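PDB 3DF8: possible HxlR family transcriptional factor from Thermoplasma volcanium, which probably binds DNA as a dimeric winged helix-turn-helix regulator of transcription. Local coordinates for residues A[12-16]-A[17-21]; A[30-33]-A[34-38]; A[53-56]-A[57-61]; A[66-70]-A[71-75]; A[94-97]-A[98-102]. All coordinates share one frame; numbering follows the deposited sequence.

Interaction 1: A[12-16]-A[17-21]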
# COMPACT_ATOMS: atom_id res chain seq x y z
N ILE A 12 -1.35 5.44 15.32
CA ILE A 12 -1.20 6.20 14.07
C ILE A 12 -2.62 6.65 13.71
O ILE A 12 -3.55 5.82 13.71
CB ILE A 12 -0.62 5.29 12.95
CG1 ILE A 12 0.73 4.68 13.39
CG2 ILE A 12 -0.56 6.06 11.59
CD1 ILE A 12 1.24 3.52 12.47
N CYS A 13 -2.75 7.94 13.41
CA CYS A 13 -4.00 8.53 13.00
C CYS A 13 -4.04 8.70 11.48
O CYS A 13 -3.15 9.35 10.90
CB CYS A 13 -4.15 9.89 13.69
SG CYS A 13 -5.78 10.59 13.52
N ILE A 14 -5.05 8.11 10.84
CA ILE A 14 -5.29 8.27 9.40
C ILE A 14 -6.73 8.71 9.14
O ILE A 14 -7.69 8.05 9.57
CB ILE A 14 -5.03 6.95 8.59
CG1 ILE A 14 -3.60 6.42 8.82
CG2 ILE A 14 -5.38 7.12 7.07
CD1 ILE A 14 -2.52 7.13 8.02
N ASP A 15 -6.88 9.78 8.40
CA ASP A 15 -8.19 10.17 7.95
C ASP A 15 -8.43 9.54 6.57
O ASP A 15 -7.84 9.97 5.59
CB ASP A 15 -8.26 11.69 7.91
CG ASP A 15 -9.66 12.19 7.67
OD1 ASP A 15 -10.55 11.36 7.39
OD2 ASP A 15 -9.87 13.41 7.76
N PRO A 16 -9.33 8.54 6.48
CA PRO A 16 -9.49 7.81 5.23
C PRO A 16 -10.04 8.70 4.11
O PRO A 16 -9.80 8.41 2.95
CB PRO A 16 -10.49 6.70 5.59
CG PRO A 16 -10.48 6.62 7.07
CD PRO A 16 -10.26 8.04 7.51
N SER A 17 -10.75 9.78 4.46
CA SER A 17 -11.31 10.69 3.46
C SER A 17 -10.33 11.77 2.98
O SER A 17 -10.58 12.43 1.97
CB SER A 17 -12.62 11.32 3.96
OG SER A 17 -12.37 12.25 5.00
N GLU A 18 -9.25 11.98 3.73
CA GLU A 18 -8.18 12.91 3.34
C GLU A 18 -6.82 12.40 3.84
O GLU A 18 -6.39 12.70 4.96
CB GLU A 18 -8.46 14.33 3.83
CG GLU A 18 -9.23 15.18 2.82
CD GLU A 18 -9.47 16.61 3.29
OE1 GLU A 18 -10.40 17.25 2.75
OE2 GLU A 18 -8.73 17.08 4.18
N SER A 19 -6.17 11.61 3.01
CA SER A 19 -4.86 11.06 3.30
C SER A 19 -4.23 10.73 1.97
O SER A 19 -4.93 10.39 1.02
CB SER A 19 -4.95 9.76 4.09
OG SER A 19 -3.66 9.16 4.18
N VAL A 20 -2.90 10.81 1.92
CA VAL A 20 -2.14 10.42 0.73
C VAL A 20 -2.20 8.89 0.55
O VAL A 20 -1.76 8.36 -0.47
CB VAL A 20 -0.72 11.03 0.75
CG1 VAL A 20 0.13 10.44 1.88
CG2 VAL A 20 -0.06 10.89 -0.61
N LEU A 21 -2.76 8.20 1.54
CA LEU A 21 -3.02 6.77 1.43
C LEU A 21 -3.89 6.50 0.20
O LEU A 21 -3.68 5.49 -0.47
CB LEU A 21 -3.71 6.25 2.70
CG LEU A 21 -4.07 4.76 2.72
CD1 LEU A 21 -2.83 3.90 2.54
CD2 LEU A 21 -4.79 4.45 4.04
O HOH W 1 -4.66 11.33 7.58

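Interaction 2: A[30-33]-A[34-38]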
# COMPACT_ATOMS: atom_id res chain seq x y z
N MSE A 30 2.36 2.41 -6.06
CA MSE A 30 3.47 1.85 -5.27
C MSE A 30 4.56 1.35 -6.20
O MSE A 30 5.77 1.50 -5.93
CB MSE A 30 2.99 0.76 -4.31
CG MSE A 30 2.15 1.32 -3.18
SE MSE A 30 1.55 -0.07 -1.93
CE MSE A 30 -0.22 -0.34 -2.75
N LEU A 31 4.15 0.78 -7.33
CA LEU A 31 5.14 0.31 -8.31
C LEU A 31 5.90 1.49 -8.94
O LEU A 31 7.11 1.35 -9.20
CB LEU A 31 4.48 -0.51 -9.38
CG LEU A 31 3.98 -1.90 -8.93
CD1 LEU A 31 3.17 -2.53 -10.09
CD2 LEU A 31 5.12 -2.76 -8.39
N ILE A 32 5.21 2.60 -9.22
CA ILE A 32 5.90 3.80 -9.77
C ILE A 32 6.96 4.30 -8.75
O ILE A 32 8.13 4.54 -9.11
CB ILE A 32 4.91 4.90 -10.13
CG1 ILE A 32 4.06 4.45 -11.34
CG2 ILE A 32 5.67 6.20 -10.42
CD1 ILE A 32 2.71 5.24 -11.59
N ILE A 33 6.55 4.48 -7.50
CA ILE A 33 7.51 4.86 -6.44
C ILE A 33 8.68 3.90 -6.37
O ILE A 33 9.82 4.32 -6.26
CB ILE A 33 6.81 5.01 -5.06
CG1 ILE A 33 5.79 6.17 -5.15
CG2 ILE A 33 7.83 5.12 -3.88
CD1 ILE A 33 4.81 6.27 -3.94
N SER A 34 8.39 2.60 -6.43
CA SER A 34 9.46 1.59 -6.36
C SER A 34 10.44 1.68 -7.54
O SER A 34 11.69 1.67 -7.36
CB SER A 34 8.81 0.22 -6.32
OG SER A 34 7.91 0.12 -5.20
N VAL A 35 9.92 1.78 -8.75
CA VAL A 35 10.84 1.77 -9.90
C VAL A 35 11.64 3.08 -9.97
O VAL A 35 12.76 3.08 -10.44
CB VAL A 35 10.17 1.40 -11.27
CG1 VAL A 35 9.61 -0.02 -11.23
CG2 VAL A 35 9.09 2.43 -11.69
N LEU A 36 11.06 4.19 -9.48
CA LEU A 36 11.79 5.47 -9.52
C LEU A 36 13.06 5.45 -8.68
O LEU A 36 14.00 6.26 -8.86
CB LEU A 36 10.86 6.64 -9.15
CG LEU A 36 10.00 7.20 -10.27
CD1 LEU A 36 8.96 8.17 -9.77
CD2 LEU A 36 10.86 7.83 -11.40
N GLY A 37 13.10 4.50 -7.75
CA GLY A 37 14.29 4.27 -6.92
C GLY A 37 15.20 3.14 -7.37
O GLY A 37 16.11 2.78 -6.64
N ASN A 38 14.94 2.55 -8.54
CA ASN A 38 15.84 1.55 -9.16
C ASN A 38 17.01 2.22 -9.89
O ASN A 38 17.05 3.44 -10.00
CB ASN A 38 15.12 0.78 -10.26
CG ASN A 38 14.11 -0.23 -9.75
OD1 ASN A 38 14.05 -0.58 -8.57
ND2 ASN A 38 13.35 -0.76 -10.68

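Interaction 3: A[53-56]-A[57-61]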
# COMPACT_ATOMS: atom_id res chain seq x y z
N PRO A 53 5.12 -3.58 -16.28
CA PRO A 53 4.35 -4.37 -17.25
C PRO A 53 2.92 -3.85 -17.40
O PRO A 53 2.20 -3.77 -16.41
CB PRO A 53 4.31 -5.76 -16.60
CG PRO A 53 5.54 -5.84 -15.82
CD PRO A 53 5.82 -4.45 -15.31
N GLY A 54 2.50 -3.50 -18.62
CA GLY A 54 1.08 -3.20 -18.74
C GLY A 54 0.53 -1.83 -18.36
O GLY A 54 -0.65 -1.55 -18.65
N ILE A 55 1.32 -0.97 -17.70
CA ILE A 55 0.84 0.38 -17.39
C ILE A 55 0.67 1.21 -18.69
O ILE A 55 1.53 1.17 -19.56
CB ILE A 55 1.80 1.13 -16.39
CG1 ILE A 55 1.06 2.32 -15.75
CG2 ILE A 55 3.12 1.55 -17.06
CD1 ILE A 55 1.77 3.02 -14.55
N SER A 56 -0.44 1.94 -18.82
CA SER A 56 -0.64 2.82 -19.99
C SER A 56 0.06 4.16 -19.79
O SER A 56 0.35 4.56 -18.65
CB SER A 56 -2.13 3.07 -20.24
OG SER A 56 -2.66 3.80 -19.14
N SER A 57 0.37 4.83 -20.89
CA SER A 57 0.94 6.18 -20.80
C SER A 57 -0.00 7.09 -20.03
O SER A 57 0.44 7.90 -19.23
CB SER A 57 1.20 6.78 -22.17
OG SER A 57 2.22 6.07 -22.83
N THR A 58 -1.30 6.98 -20.30
CA THR A 58 -2.29 7.84 -19.63
C THR A 58 -2.24 7.66 -18.11
O THR A 58 -2.20 8.64 -17.38
CB THR A 58 -3.72 7.66 -20.19
OG1 THR A 58 -3.78 8.12 -21.55
CG2 THR A 58 -4.75 8.45 -19.33
N ILE A 59 -2.30 6.42 -17.64
CA ILE A 59 -2.28 6.16 -16.19
C ILE A 59 -0.94 6.60 -15.60
O ILE A 59 -0.89 7.21 -14.52
CB ILE A 59 -2.60 4.66 -15.86
CG1 ILE A 59 -4.02 4.32 -16.34
CG2 ILE A 59 -2.30 4.33 -14.34
CD1 ILE A 59 -5.10 5.15 -15.72
N LEU A 60 0.16 6.31 -16.30
CA LEU A 60 1.47 6.70 -15.77
C LEU A 60 1.56 8.21 -15.62
O LEU A 60 2.05 8.71 -14.61
CB LEU A 60 2.62 6.17 -16.61
CG LEU A 60 4.06 6.53 -16.15
CD1 LEU A 60 4.36 6.11 -14.73
CD2 LEU A 60 5.09 5.92 -17.11
N SER A 61 1.08 8.93 -16.62
CA SER A 61 1.15 10.40 -16.61
C SER A 61 0.27 10.95 -15.46
O SER A 61 0.68 11.88 -14.75
CB SER A 61 0.68 10.94 -17.97
OG SER A 61 0.69 12.35 -17.94

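Interaction 4: A[66-70]-A[71-75]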
# COMPACT_ATOMS: atom_id res chain seq x y z
N ASP A 66 0.01 13.29 -9.88
CA ASP A 66 -0.54 13.29 -8.53
C ASP A 66 0.66 13.19 -7.59
O ASP A 66 0.65 13.77 -6.50
CB ASP A 66 -1.48 12.11 -8.27
CG ASP A 66 -2.81 12.24 -8.98
OD1 ASP A 66 -3.22 13.37 -9.33
OD2 ASP A 66 -3.44 11.16 -9.13
N LEU A 67 1.65 12.41 -8.01
CA LEU A 67 2.86 12.25 -7.19
C LEU A 67 3.68 13.54 -7.06
O LEU A 67 4.25 13.82 -5.99
CB LEU A 67 3.74 11.08 -7.67
CG LEU A 67 3.21 9.68 -7.36
CD1 LEU A 67 3.92 8.63 -8.30
CD2 LEU A 67 3.27 9.26 -5.91
N ILE A 68 3.77 14.29 -8.15
CA ILE A 68 4.42 15.61 -8.14
C ILE A 68 3.62 16.56 -7.22
O ILE A 68 4.18 17.24 -6.36
CB ILE A 68 4.50 16.17 -9.56
CG1 ILE A 68 5.49 15.35 -10.40
CG2 ILE A 68 4.90 17.68 -9.53
CD1 ILE A 68 5.47 15.72 -11.91
N ASP A 69 2.31 16.59 -7.39
CA ASP A 69 1.45 17.45 -6.56
C ASP A 69 1.57 17.14 -5.06
O ASP A 69 1.50 18.06 -4.23
CB ASP A 69 0.01 17.38 -7.06
CG ASP A 69 -0.19 18.04 -8.43
OD1 ASP A 69 0.76 18.69 -8.96
OD2 ASP A 69 -1.30 17.93 -8.98
N SER A 70 1.78 15.87 -4.73
CA SER A 70 1.89 15.40 -3.35
C SER A 70 3.30 15.53 -2.78
O SER A 70 3.53 15.21 -1.62
CB SER A 70 1.36 13.97 -3.24
OG SER A 70 -0.03 13.96 -3.55
N GLY A 71 4.24 16.01 -3.62
CA GLY A 71 5.62 16.28 -3.20
C GLY A 71 6.52 15.05 -3.09
O GLY A 71 7.57 15.10 -2.44
N LEU A 72 6.10 13.95 -3.70
CA LEU A 72 6.88 12.70 -3.66
C LEU A 72 7.79 12.50 -4.88
O LEU A 72 8.73 11.71 -4.80
CB LEU A 72 5.93 11.46 -3.52
CG LEU A 72 5.02 11.59 -2.26
CD1 LEU A 72 4.20 10.34 -2.19
CD2 LEU A 72 5.85 11.75 -0.98
N VAL A 73 7.46 13.15 -6.00
CA VAL A 73 8.23 13.02 -7.28
C VAL A 73 8.46 14.42 -7.85
O VAL A 73 7.68 15.33 -7.61
CB VAL A 73 7.43 12.15 -8.25
CG1 VAL A 73 7.97 12.18 -9.71
CG2 VAL A 73 7.40 10.71 -7.73
N GLU A 74 9.58 14.59 -8.55
CA GLU A 74 9.78 15.83 -9.31
C GLU A 74 10.22 15.48 -10.73
O GLU A 74 10.87 14.42 -10.97
CB GLU A 74 10.78 16.75 -8.61
CG GLU A 74 12.03 16.05 -8.13
CD GLU A 74 13.19 16.12 -9.12
OE1 GLU A 74 14.29 15.71 -8.72
OE2 GLU A 74 13.00 16.59 -10.27
N ARG A 75 9.82 16.36 -11.66
CA ARG A 75 10.22 16.26 -13.08
C ARG A 75 11.34 17.28 -13.34
O ARG A 75 11.24 18.43 -12.91
CB ARG A 75 9.02 16.55 -13.99
CG ARG A 75 9.34 16.62 -15.49
CD ARG A 75 8.14 17.24 -16.34
NE ARG A 75 7.03 16.35 -16.22
CZ ARG A 75 5.93 16.62 -15.52
NH1 ARG A 75 4.97 15.69 -15.45
NH2 ARG A 75 5.82 17.78 -14.88

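Interaction 5: A[94-97]-A[98-102]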
# COMPACT_ATOMS: atom_id res chain seq x y z
N ASN A 94 11.31 3.74 1.05
CA ASN A 94 12.03 3.03 2.13
C ASN A 94 11.06 2.18 2.98
O ASN A 94 11.37 1.04 3.30
CB ASN A 94 12.82 3.99 3.04
CG ASN A 94 14.08 4.52 2.38
OD1 ASN A 94 14.53 3.98 1.35
ND2 ASN A 94 14.64 5.59 2.94
N SER A 95 9.90 2.74 3.32
CA SER A 95 8.90 1.97 4.08
C SER A 95 8.13 0.98 3.23
O SER A 95 7.58 0.02 3.75
CB SER A 95 7.94 2.90 4.82
OG SER A 95 8.65 3.89 5.52
N LEU A 96 8.09 1.20 1.92
CA LEU A 96 7.37 0.34 1.03
C LEU A 96 8.07 -0.97 0.76
O LEU A 96 7.39 -1.99 0.63
CB LEU A 96 7.17 1.07 -0.30
CG LEU A 96 6.06 0.81 -1.28
CD1 LEU A 96 4.69 0.66 -0.55
CD2 LEU A 96 6.04 1.98 -2.33
N MSE A 97 9.41 -0.97 0.67
CA MSE A 97 10.12 -2.16 0.17
C MSE A 97 9.90 -3.43 1.02
O MSE A 97 9.69 -4.49 0.45
CB MSE A 97 11.60 -1.88 -0.11
CG MSE A 97 11.86 -0.80 -1.18
SE MSE A 97 10.63 -0.77 -2.74
CE MSE A 97 11.20 -2.39 -3.51
N PRO A 98 9.92 -3.33 2.36
CA PRO A 98 9.64 -4.57 3.10
C PRO A 98 8.24 -5.14 2.85
O PRO A 98 8.06 -6.39 2.83
CB PRO A 98 9.87 -4.17 4.57
CG PRO A 98 10.78 -2.94 4.50
CD PRO A 98 10.23 -2.22 3.28
N LEU A 99 7.27 -4.26 2.62
CA LEU A 99 5.91 -4.68 2.31
C LEU A 99 5.88 -5.39 0.96
O LEU A 99 5.34 -6.50 0.85
CB LEU A 99 4.98 -3.47 2.29
CG LEU A 99 3.55 -3.80 1.92
CD1 LEU A 99 2.87 -4.76 2.94
CD2 LEU A 99 2.83 -2.49 1.79
N LEU A 100 6.50 -4.77 -0.06
CA LEU A 100 6.57 -5.41 -1.37
C LEU A 100 7.36 -6.74 -1.36
O LEU A 100 6.95 -7.69 -2.04
CB LEU A 100 7.04 -4.43 -2.45
CG LEU A 100 6.08 -3.24 -2.67
CD1 LEU A 100 6.60 -2.37 -3.80
CD2 LEU A 100 4.61 -3.63 -2.92
N GLN A 101 8.47 -6.79 -0.61
CA GLN A 101 9.21 -8.01 -0.45
C GLN A 101 8.25 -9.10 0.05
O GLN A 101 8.21 -10.19 -0.53
CB GLN A 101 10.36 -7.78 0.53
CG GLN A 101 11.24 -9.01 0.78
CD GLN A 101 12.40 -8.67 1.68
OE1 GLN A 101 12.20 -8.25 2.83
NE2 GLN A 101 13.62 -8.84 1.18
N TYR A 102 7.47 -8.79 1.09
CA TYR A 102 6.65 -9.85 1.68
C TYR A 102 5.54 -10.23 0.71
O TYR A 102 5.22 -11.41 0.58
CB TYR A 102 6.06 -9.49 3.03
CG TYR A 102 5.38 -10.70 3.64
CD1 TYR A 102 6.09 -11.88 3.86
CD2 TYR A 102 4.03 -10.68 4.00
CE1 TYR A 102 5.49 -13.02 4.42
CE2 TYR A 102 3.41 -11.82 4.55
CZ TYR A 102 4.14 -12.96 4.77
OH TYR A 102 3.57 -14.10 5.33

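Interaction 1: A[12-16]-A[17-21]
Asp15 turns CG away from its own backbone N (chi1 -170°) and Ser17 swings OG between its backbone N and carbonyl carbon (chi1 71°), which carries the carboxylate and the hydroxyl to the same side of a type I beta turn running from Asp15 to Glu18. Ser17 OG donates to Asp15 OD1 at 3.1 Å, coming from above the carboxylate plane, and Ser17 N adds a weak bond to the same oxygen. The turn itself is closed by Glu18 N bonding to Asp15 O at 3.1 Å. A water accepts from Asp15 N and donates weakly to Glu18 O. Ile14 CG2, ahead of the turn, lies 4.1 Å from Leu21 CD2 beyond it. Ser19 OG accepts from Leu21 N at 2.9 Å, capping the entry to helix 21-25, and is also bonded to Asp107 of the second subunit. With an alanine in place of the turn's aspartate the backbone bond stays, but Ser17 OG and Ser17 N would probably lose this acceptor and the hydroxyl be freer to rotate. The polar bonds thus fix the bend between strand 10-14 and the first helix, while the serine cap ties that bend to the dimer partner.

Interaction 2: A[30-33]-A[34-38]
Ile32 and Leu36, one helical turn apart, run side by side and point the same way, with Ile32 CG2 3.9 Å from Leu36 CD1. Together they form an apolar ridge on helix 29-36: Ile32 packs on Leu60 and Leu67 of helix 57-69, and Leu36 on Val73 of the following strand. Ser34 behaves differently, for its side chain folds back along its own helix. With OG beside the backbone N and opposite the carbonyl carbon (chi1 -58°), the hydroxyl reaches the preceding turn and donates to Met30 O at 2.6 Å. Met30 O also receives the regular helical bond from Ser34 N, at 2.9 Å, and the two donors arrive from opposite faces of the carbonyl plane, the hydroxyl 36° out of it. The main-chain bonds from Val35 N to Leu31 O and from Leu36 N to Ile32 O continue the helix. Met30, a selenomethionine, and Ser34 touch helix 87-108 and, like Leu31 and Val35, also meet the second subunit, at its Leu21 (Met30, Leu31) and Leu5 (Ser34, Val35). The bond to Met30 O, a carbonyl that holds two donors, gives the buried Ser34 hydroxyl a partner within its own helix, so that Ser34 can sit among Leu96, Met97 and Leu100 without needing a polar partner from them.

Interaction 3: A[53-56]-A[57-61]
Ser56 and Ile59 make the principal polar contact, an N-cap at the start of helix 57-69. Ser56 OG, placed between its own backbone N and carbonyl carbon (chi1 65°), accepts from Ile59 N at 3.0 Å with an N-H...O angle of 164°. The same oxygen is close to the side chain of its donor residue, 3.2 Å from Ile59 CG1. The backbone contributes the second polar bond, from Leu60 N to Ser56 O at 2.9 Å, which closes the first turn; Ser61 N then bonds to Ser57 O in the next. Ser57 directs its own hydroxyl elsewhere, to Arg49 of helix 45-50.

The apolar contacts come from Ile55, the residue just ahead of the cap. Its CG1 stands opposite the backbone N (chi1 -162°), and the extended branch reaches forward to the side of the first helical turn. Ile55 CD1 lies 3.9 Å from Leu60 CB, the two side chains meeting at about a right angle, while Ile55 CG1 is 4.2 Å from Ile59 CG2 in a slanting approach. Ile32 of helix 29-36 touches both Ile55 and Leu60, and Phe45 and Ile48 of helix 45-50 also pack on Leu60. Tyr28 lies against Ile55 and Ile59.

The Ser56 N-cap is bracketed by a hydrophobic staple, Ile55 against Leu60. Together they mark the start of helix 57-69, which by its position after helix 45-50 is probably the recognition helix of the helix-turn-helix, and probably help fix how it leaves the preceding loop. The capping hydroxyl satisfies an amide that has no earlier helical carbonyl to bond.

Interaction 4: A[66-70]-A[71-75]
Ile68, Val73 and Leu67 carry most of this contact, a Schellman motif in which the chain leaves helix 57-69 through Gly71 and turns into strand 73-77, the first strand of the wing. Gly71 has a positive phi of 78°, where a side chain would clash with Ser70 O. Its N bonds to Ile68 O at 3.0 Å, and Leu72 N bonds to Leu67 O at 2.9 Å. Leu67 O takes a further bond from Val73 N, which approaches from above the carbonyl plane. The Leu67 side chain meets both following residues at a slant: Leu67 CB lies 3.7 Å from Val73 CG2, and Leu67 CD2 touches Leu72 CD1. This apolar side faces inward, where Leu67 packs on Ile32 and Ile33, and Val73 on Leu36 and Leu85. On the outer side, Ile68 sets CG1 against Val73 CG1 at 4.1 Å. Arg75 bends at chi3 (-64°), bringing the guanidinium alongside the helix, across Ile68 at about a right angle. Ile68 CD1 sits over one face of the guanidinium, 3.6 Å from Arg75 NH1. Replacing Ile68 with an alanine would probably open a gap beside Val73 and deprive the guanidinium of this apolar support, leaving it more dependent on the weak bond from Arg75 NE to Tyr83 OH. At the backbone, Ile68 CA makes a CH...O contact with Val73 O at 3.3 Å.

Interaction 5: A[94-97]-A[98-102]
Asn94 O and Ser95 O both lie against the ring of Pro98, the residue that interrupts the bonding of helix 87-108. Asn94 O is 3.5 Å from Pro98 CD, where an ordinary residue would offer an N-H; proline has none, and the helix is kinked here. Ser95 O faces the same ring carbon and is 4.4 Å from Leu99 N. Leu96 restores the regular pattern: its carbonyl O receives Leu100 N at 3.0 Å, almost straight in line with the C=O bond. The Leu96 side chain, with CG turned opposite its backbone N (chi1 -154°), meets the next turn at a slant, Leu96 CG lying 4.1 Å from Leu100 CD1. Its CD1 is 4.3 Å from Leu99 CD2. Met97, a selenomethionine, has its CB 3.7 Å from Pro98 CD; the chain then bends at chi2 and chi3, bringing SE to 4.5 Å from Leu100 CD1. Met97 O accepts from Gln101 N at 2.8 Å. Leu96, Met97 and Leu100 all pack on Ser34 of helix 29-36, while Tyr7 of the second subunit covers Met97, Pro98 and Gln101. Tyr102 OH bonds to Asn91 of that subunit. The kink costs two main-chain bonds, those that Asn94 O and Ser95 O would have accepted; regular bonding resumes at Leu100, and leucine and selenomethionine side chains span the break.

In the fold
The five contacts follow one another along the chain in numerical order, and interaction 2 on helix 29-36 is their hub. It touches interactions 3 and 4, each with its centre 13 Å away, and interaction 5, whose centre is 11 Å away. Interactions 3 and 4 mark the start and end of helix 57-69, their centres 16 Å apart, so both ends of that helix pack on the same central helix. Interaction 5, on helix 87-108, lies across the chain's centre from interaction 4. Interaction 1 is peripheral, meeting interaction 4 through Val20 and Ser70. Interactions 1, 2 and 5 have extensive contacts with the second subunit, linking the helix-turn-helix core to the dimer interface.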